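Local structure of probable csgAB operon transcriptional regulatory protein (Salmonella typhimurium, 5XP0) at residues L21-P26 / K46-Q51; D66-D71 / L93-D98. The protein acts as the DNA-binding master regulator of curli fimbriae, needed for csgAB transcription and promoting biofilm formation, this chain being its atypical receiver domain. All blocks are in the same frame, centred on the assembly; numbering follows the deposited sequence.

Interaction 1: L21-P26 / K46-Q51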
loop_
_atom_site.group_PDB
_atom_site.type_symbol
_atom_site.label_atom_id
_atom_site.label_comp_id
_atom_site.label_asym_id
_atom_site.label_seq_id
_atom_site.Cartn_x
_atom_site.Cartn_y
_atom_site.Cartn_z
ATOM N N LEU B 21 7.028 5.996 -11.079
ATOM C CA LEU B 21 7.744 6.219 -9.833
ATOM C C LEU B 21 6.696 6.377 -8.748
ATOM O O LEU B 21 6.015 7.404 -8.681
ATOM C CB LEU B 21 8.638 7.438 -9.923
ATOM C CG LEU B 21 9.399 7.757 -8.639
ATOM C CD1 LEU B 21 10.205 6.558 -8.152
ATOM C CD2 LEU B 21 10.326 8.921 -8.908
ATOM N N LEU B 22 6.507 5.331 -7.953
ATOM C CA LEU B 22 5.487 5.354 -6.934
ATOM C C LEU B 22 6.140 5.827 -5.643
ATOM O O LEU B 22 6.986 5.138 -5.065
ATOM C CB LEU B 22 4.851 3.976 -6.819
ATOM C CG LEU B 22 3.989 3.772 -5.567
ATOM C CD1 LEU B 22 2.820 4.687 -5.579
ATOM C CD2 LEU B 22 3.480 2.390 -5.610
ATOM N N ILE B 23 5.747 6.994 -5.189
ATOM C CA ILE B 23 6.343 7.597 -4.018
ATOM C C ILE B 23 5.334 7.475 -2.898
ATOM O O ILE B 23 4.297 8.154 -2.906
ATOM C CB ILE B 23 6.729 9.051 -4.255
ATOM C CG1 ILE B 23 7.747 9.144 -5.382
ATOM C CG2 ILE B 23 7.313 9.675 -2.938
ATOM C CD1 ILE B 23 8.178 10.585 -5.707
ATOM N N THR B 24 5.657 6.639 -1.922
ATOM C CA THR B 24 4.715 6.281 -0.878
ATOM C C THR B 24 5.489 5.696 0.299
ATOM O O THR B 24 6.724 5.744 0.350
ATOM C CB THR B 24 3.701 5.286 -1.431
ATOM O OG1 THR B 24 2.725 4.975 -0.415
ATOM C CG2 THR B 24 4.439 4.067 -1.869
ATOM N N LYS B 25 4.759 5.114 1.236
ATOM C CA LYS B 25 5.400 4.357 2.309
ATOM C C LYS B 25 5.709 2.967 1.783
ATOM O O LYS B 25 4.785 2.268 1.334
ATOM C CB LYS B 25 4.469 4.224 3.500
ATOM C CG LYS B 25 5.014 3.296 4.604
ATOM C CD LYS B 25 4.020 3.172 5.754
ATOM C CE LYS B 25 3.934 4.375 6.639
ATOM N NZ LYS B 25 3.359 3.967 7.977
ATOM N N PRO B 26 6.966 2.512 1.810
ATOM C CA PRO B 26 7.244 1.199 1.252
ATOM C C PRO B 26 6.523 0.165 2.102
ATOM O O PRO B 26 6.474 0.251 3.326
ATOM C CB PRO B 26 8.777 1.070 1.339
ATOM C CG PRO B 26 9.274 2.434 1.519
ATOM C CD PRO B 26 8.201 3.183 2.257
ATOM N N LYS B 46 9.275 1.858 -10.304
ATOM C CA LYS B 46 9.993 1.684 -9.044
ATOM C C LYS B 46 9.204 2.333 -7.941
ATOM O O LYS B 46 8.422 3.260 -8.177
ATOM C CB LYS B 46 11.397 2.323 -9.077
ATOM C CG LYS B 46 12.321 1.919 -10.210
ATOM C CD LYS B 46 12.885 0.512 -9.996
ATOM C CE LYS B 46 13.378 -0.128 -11.289
ATOM N NZ LYS B 46 13.831 -1.524 -11.045
ATOM N N LEU B 47 9.488 1.884 -6.729
ATOM C CA LEU B 47 8.921 2.411 -5.500
ATOM C C LEU B 47 9.958 3.293 -4.833
ATOM O O LEU B 47 11.123 2.918 -4.763
ATOM C CB LEU B 47 8.574 1.235 -4.601
ATOM C CG LEU B 47 7.580 1.317 -3.459
ATOM C CD1 LEU B 47 7.330 -0.114 -2.955
ATOM C CD2 LEU B 47 8.139 2.171 -2.345
ATOM N N HIS B 48 9.555 4.441 -4.324
ATOM C CA HIS B 48 10.487 5.284 -3.569
ATOM C C HIS B 48 9.846 5.748 -2.271
ATOM O O HIS B 48 8.732 6.265 -2.281
ATOM C CB HIS B 48 10.939 6.492 -4.386
ATOM C CG HIS B 48 11.830 7.425 -3.629
ATOM N ND1 HIS B 48 13.198 7.271 -3.586
ATOM C CD2 HIS B 48 11.546 8.497 -2.850
ATOM C CE1 HIS B 48 13.724 8.240 -2.858
ATOM N NE2 HIS B 48 12.743 8.994 -2.397
ATOM N N ASN B 49 10.584 5.630 -1.164
ATOM C CA ASN B 49 10.097 6.046 0.143
ATOM C C ASN B 49 9.881 7.557 0.173
ATOM O O ASN B 49 10.847 8.329 0.080
ATOM C CB ASN B 49 11.119 5.680 1.216
ATOM C CG ASN B 49 10.554 5.817 2.609
ATOM O OD1 ASN B 49 9.647 6.625 2.862
ATOM N ND2 ASN B 49 11.048 4.993 3.508
ATOM N N ILE B 50 8.625 7.965 0.358
ATOM C CA ILE B 50 8.223 9.373 0.406
ATOM C C ILE B 50 8.968 10.149 1.469
ATOM O O ILE B 50 9.099 11.385 1.370
ATOM C CB ILE B 50 6.706 9.452 0.641
ATOM C CG1 ILE B 50 6.227 10.889 0.469
ATOM C CG2 ILE B 50 6.321 8.898 2.048
ATOM C CD1 ILE B 50 4.706 11.003 0.323
ATOM N N GLN B 51 9.458 9.463 2.494
ATOM C CA GLN B 51 10.227 10.134 3.537
ATOM C C GLN B 51 11.708 10.168 3.243
ATOM O O GLN B 51 12.467 10.699 4.057
ATOM C CB GLN B 51 9.960 9.493 4.902
ATOM C CG GLN B 51 8.496 9.594 5.252
ATOM C CD GLN B 51 8.225 9.541 6.733
ATOM O OE1 GLN B 51 7.695 10.497 7.305
ATOM N NE2 GLN B 51 8.584 8.439 7.366
#
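The first beta-alpha-beta crossover of this CheY-like receiver domain closes here: strand 19-24 leads through helix 28-41 to strand 45-49, which runs parallel beside it at the border of the sheet. Across residues 21-26 and 46-51 four backbone bonds alternate, starting with Leu22 N to Lys46 O (2.8 Å) and the return bond from His48 N to Leu22 O (2.8 Å). Thr24 N then donates to His48 O, and Ile50 N closes the series on Thr24 O (2.9 Å), carrying the pairing one step beyond the end of strand 45-49.

On the face of Leu21, Ile23 and His48, the CD1 branch of Leu21 lies alongside CB of His48 at 3.8 Å, the two side chains pointing the same way. Ile23 extends CG2, the branch anti to its own backbone N (CG1 has chi1 -61°), against CB of Ile50 (3.6 Å); the two isoleucines cross nearly at right angles, and the same methyl lies at the edge of the imidazole of His48. The other face carries Leu22 and Leu47, packed on helix 28-41.

Beyond the strands Pro26 turns back over the neighbouring segment. Its CB meets CD2 of Leu47 at 3.9 Å, while the ring lies across the amide of Asn49, Pro26 CD being 3.5 Å from Asn49 CG. Asn49 OD1 meanwhile accepts from Gln51 N (2.9 Å) in an Asx turn.

Interaction 2: D66-D71 / L93-D98; sequences DMMEAD and LLNTPD
Asp66 OD1 is gripped by two N-H groups that reach it from opposite faces of the carboxylate plane. One comes across the contact: Asn95 ND2 donates to Asp66 OD1 over 2.9 Å in an almost straight line, 176° at the hydrogen. The acceptor lies in the plane of the Asn95 amide, yet the donor stands 51° out of the carboxylate plane, and the two flat groups are turned 53° against each other. The other donor is local, Met68 N at 3.1 Å from Asp66 OD1, making an Asx turn at the start of the 3-10 segment 67-69. Asp66 closes strand 61-66, the position that carries the phosphoacceptor aspartate in canonical receiver domains. Its OD2 has further partners in Thr24 OG1 and in Gln29 NE2 of the second subunit.

The backbones part at this point. Asp66 and Leu94 form a parallel bridge, and Met67 N donates to Leu94 O at 2.9 Å; Asn95 then takes a left-handed backbone conformation, and its chain turns off toward Pro97.

Two methionines cover Asn95 and its neighbours. Met67 is bent at both chi2 and chi3; its CG packs on CB of Leu93 at 3.9 Å, with SD by Leu93 CD2, while its CB sits 4.0 Å from Pro97 CD. Met68, extended beyond CG, crosses Asn95 at about a right angle and brings CG to 3.7 Å from Asn95 CB.

From the second subunit, Gln29 OE1 bonds to Asn95 ND2 and Leu28 N to Asn95 OD1, consistent with this site forming part of the dimer interface. Held from both faces by Met68 N and Asn95 ND2, OD1 fixes the rotation of the Asp66 carboxylate, and the bond to Asn95 ties the ends of strands 61-66 and 90-94 together.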
loop_
_atom_site.group_PDB
_atom_site.type_symbol
_atom_site.label_atom_id
_atom_site.label_comp_id
_atom_site.label_asym_id
_atom_site.label_seq_id
_atom_site.Cartn_x
_atom_site.Cartn_y
_atom_site.Cartn_z
ATOM N N ASP B 66 1.829 9.685 -3.174
ATOM C CA ASP B 66 0.793 9.187 -2.250
ATOM C C ASP B 66 0.396 10.255 -1.224
ATOM O O ASP B 66 1.036 10.414 -0.189
ATOM C CB ASP B 66 1.281 7.934 -1.541
ATOM C CG ASP B 66 0.156 7.224 -0.755
ATOM O OD1 ASP B 66 -0.936 7.811 -0.600
ATOM O OD2 ASP B 66 0.358 6.065 -0.346
ATOM N N MET B 67 -0.748 10.889 -1.457
ATOM C CA MET B 67 -1.198 11.982 -0.615
ATOM C C MET B 67 -1.573 11.522 0.788
ATOM O O MET B 67 -1.529 12.322 1.716
ATOM C CB MET B 67 -2.376 12.669 -1.280
ATOM C CG MET B 67 -1.959 13.411 -2.496
ATOM S SD MET B 67 -0.902 14.792 -2.157
ATOM C CE MET B 67 -2.064 15.870 -1.369
ATOM N N MET B 68 -1.903 10.253 0.980
ATOM C CA MET B 68 -2.196 9.793 2.336
ATOM C C MET B 68 -0.955 9.722 3.205
ATOM O O MET B 68 -1.079 9.623 4.425
ATOM C CB MET B 68 -2.819 8.403 2.306
ATOM C CG MET B 68 -4.312 8.338 2.134
ATOM S SD MET B 68 -4.841 6.595 2.141
ATOM C CE MET B 68 -6.557 6.782 1.576
ATOM N N GLU B 69 0.232 9.729 2.611
ATOM C CA GLU B 69 1.474 9.677 3.366
ATOM C C GLU B 69 2.142 11.039 3.445
ATOM O O GLU B 69 3.235 11.154 3.994
ATOM C CB GLU B 69 2.431 8.668 2.721
ATOM C CG GLU B 69 1.877 7.260 2.692
ATOM C CD GLU B 69 1.526 6.764 4.077
ATOM O OE1 GLU B 69 2.336 6.968 5.001
ATOM O OE2 GLU B 69 0.416 6.240 4.255
ATOM N N ALA B 70 1.493 12.074 2.935
ATOM C CA ALA B 70 2.077 13.404 2.819
ATOM C C ALA B 70 1.469 14.305 3.879
ATOM O O ALA B 70 0.283 14.194 4.186
ATOM C CB ALA B 70 1.840 14.006 1.435
ATOM N N ASP B 71 2.318 15.066 4.533
ATOM C CA ASP B 71 1.928 16.175 5.379
ATOM C C ASP B 71 2.456 17.445 4.741
ATOM O O ASP B 71 3.058 17.420 3.662
ATOM C CB ASP B 71 2.476 15.969 6.795
ATOM C CG ASP B 71 3.963 15.658 6.800
ATOM O OD1 ASP B 71 4.666 16.105 5.874
ATOM O OD2 ASP B 71 4.422 14.964 7.729
ATOM N N LEU B 93 -1.395 12.717 -8.331
ATOM C CA LEU B 93 -1.619 12.533 -6.910
ATOM C C LEU B 93 -2.466 11.292 -6.680
ATOM O O LEU B 93 -3.476 11.081 -7.352
ATOM C CB LEU B 93 -2.307 13.751 -6.334
ATOM C CG LEU B 93 -1.593 15.068 -6.623
ATOM C CD1 LEU B 93 -2.383 16.219 -5.935
ATOM C CD2 LEU B 93 -0.128 15.086 -6.183
ATOM N N LEU B 94 -2.023 10.459 -5.764
ATOM C CA LEU B 94 -2.674 9.212 -5.462
ATOM C C LEU B 94 -3.318 9.301 -4.086
ATOM O O LEU B 94 -2.824 10.011 -3.210
ATOM C CB LEU B 94 -1.631 8.088 -5.498
ATOM C CG LEU B 94 -2.094 6.648 -5.378
ATOM C CD1 LEU B 94 -2.736 6.238 -6.700
ATOM C CD2 LEU B 94 -0.882 5.734 -5.028
ATOM N N ASN B 95 -4.431 8.584 -3.909
ATOM C CA ASN B 95 -5.136 8.534 -2.620
ATOM C C ASN B 95 -5.438 9.934 -2.112
ATOM O O ASN B 95 -5.258 10.232 -0.930
ATOM C CB ASN B 95 -4.350 7.766 -1.553
ATOM C CG ASN B 95 -4.105 6.318 -1.909
ATOM O OD1 ASN B 95 -4.993 5.594 -2.387
ATOM N ND2 ASN B 95 -2.866 5.881 -1.682
ATOM N N THR B 96 -5.903 10.798 -3.010
ATOM C CA THR B 96 -6.076 12.208 -2.691
ATOM C C THR B 96 -7.316 12.435 -1.848
ATOM O O THR B 96 -8.391 11.909 -2.176
ATOM C CB THR B 96 -6.197 13.057 -3.955
ATOM O OG1 THR B 96 -5.081 12.809 -4.825
ATOM C CG2 THR B 96 -6.222 14.528 -3.571
ATOM N N PRO B 97 -7.220 13.222 -0.782
ATOM C CA PRO B 97 -8.420 13.526 -0.008
ATOM C C PRO B 97 -9.474 14.124 -0.911
ATOM O O PRO B 97 -9.189 14.995 -1.752
ATOM C CB PRO B 97 -7.930 14.546 1.027
ATOM C CG PRO B 97 -6.516 14.256 1.195
ATOM C CD PRO B 97 -6.010 13.761 -0.141
ATOM N N ASP B 98 -10.700 13.649 -0.761
ATOM C CA ASP B 98 -11.798 14.428 -1.287
ATOM C C ASP B 98 -11.576 15.830 -0.751
ATOM O O ASP B 98 -11.081 15.999 0.364
ATOM C CB ASP B 98 -13.143 13.853 -0.843
ATOM C CG ASP B 98 -13.360 12.437 -1.344
ATOM O OD1 ASP B 98 -13.419 12.243 -2.577
ATOM O OD2 ASP B 98 -13.450 11.511 -0.508
#

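The two contacts lie 12 Å apart, centre to centre, at the C-terminal ends of strands in one parallel sheet whose order is 45-49, 19-24, 61-66, 90-94, 111-114. Interaction 1 joins the first pair in that order and is complete before interaction 2, which joins the third and fourth, begins along the chain. Strands 19-24 and 61-66 are neighbours, so the contacts meet directly: Ile23 O lies 2.9 Å from Asp66 N, and Ile50 CD1 packs 3.8 Å from Asp66 O. Both also touch the second subunit, where Lys25 of one chain pairs with Glu69 of the other, so the loops at the C-terminal end of the sheet contribute to the dimer interface.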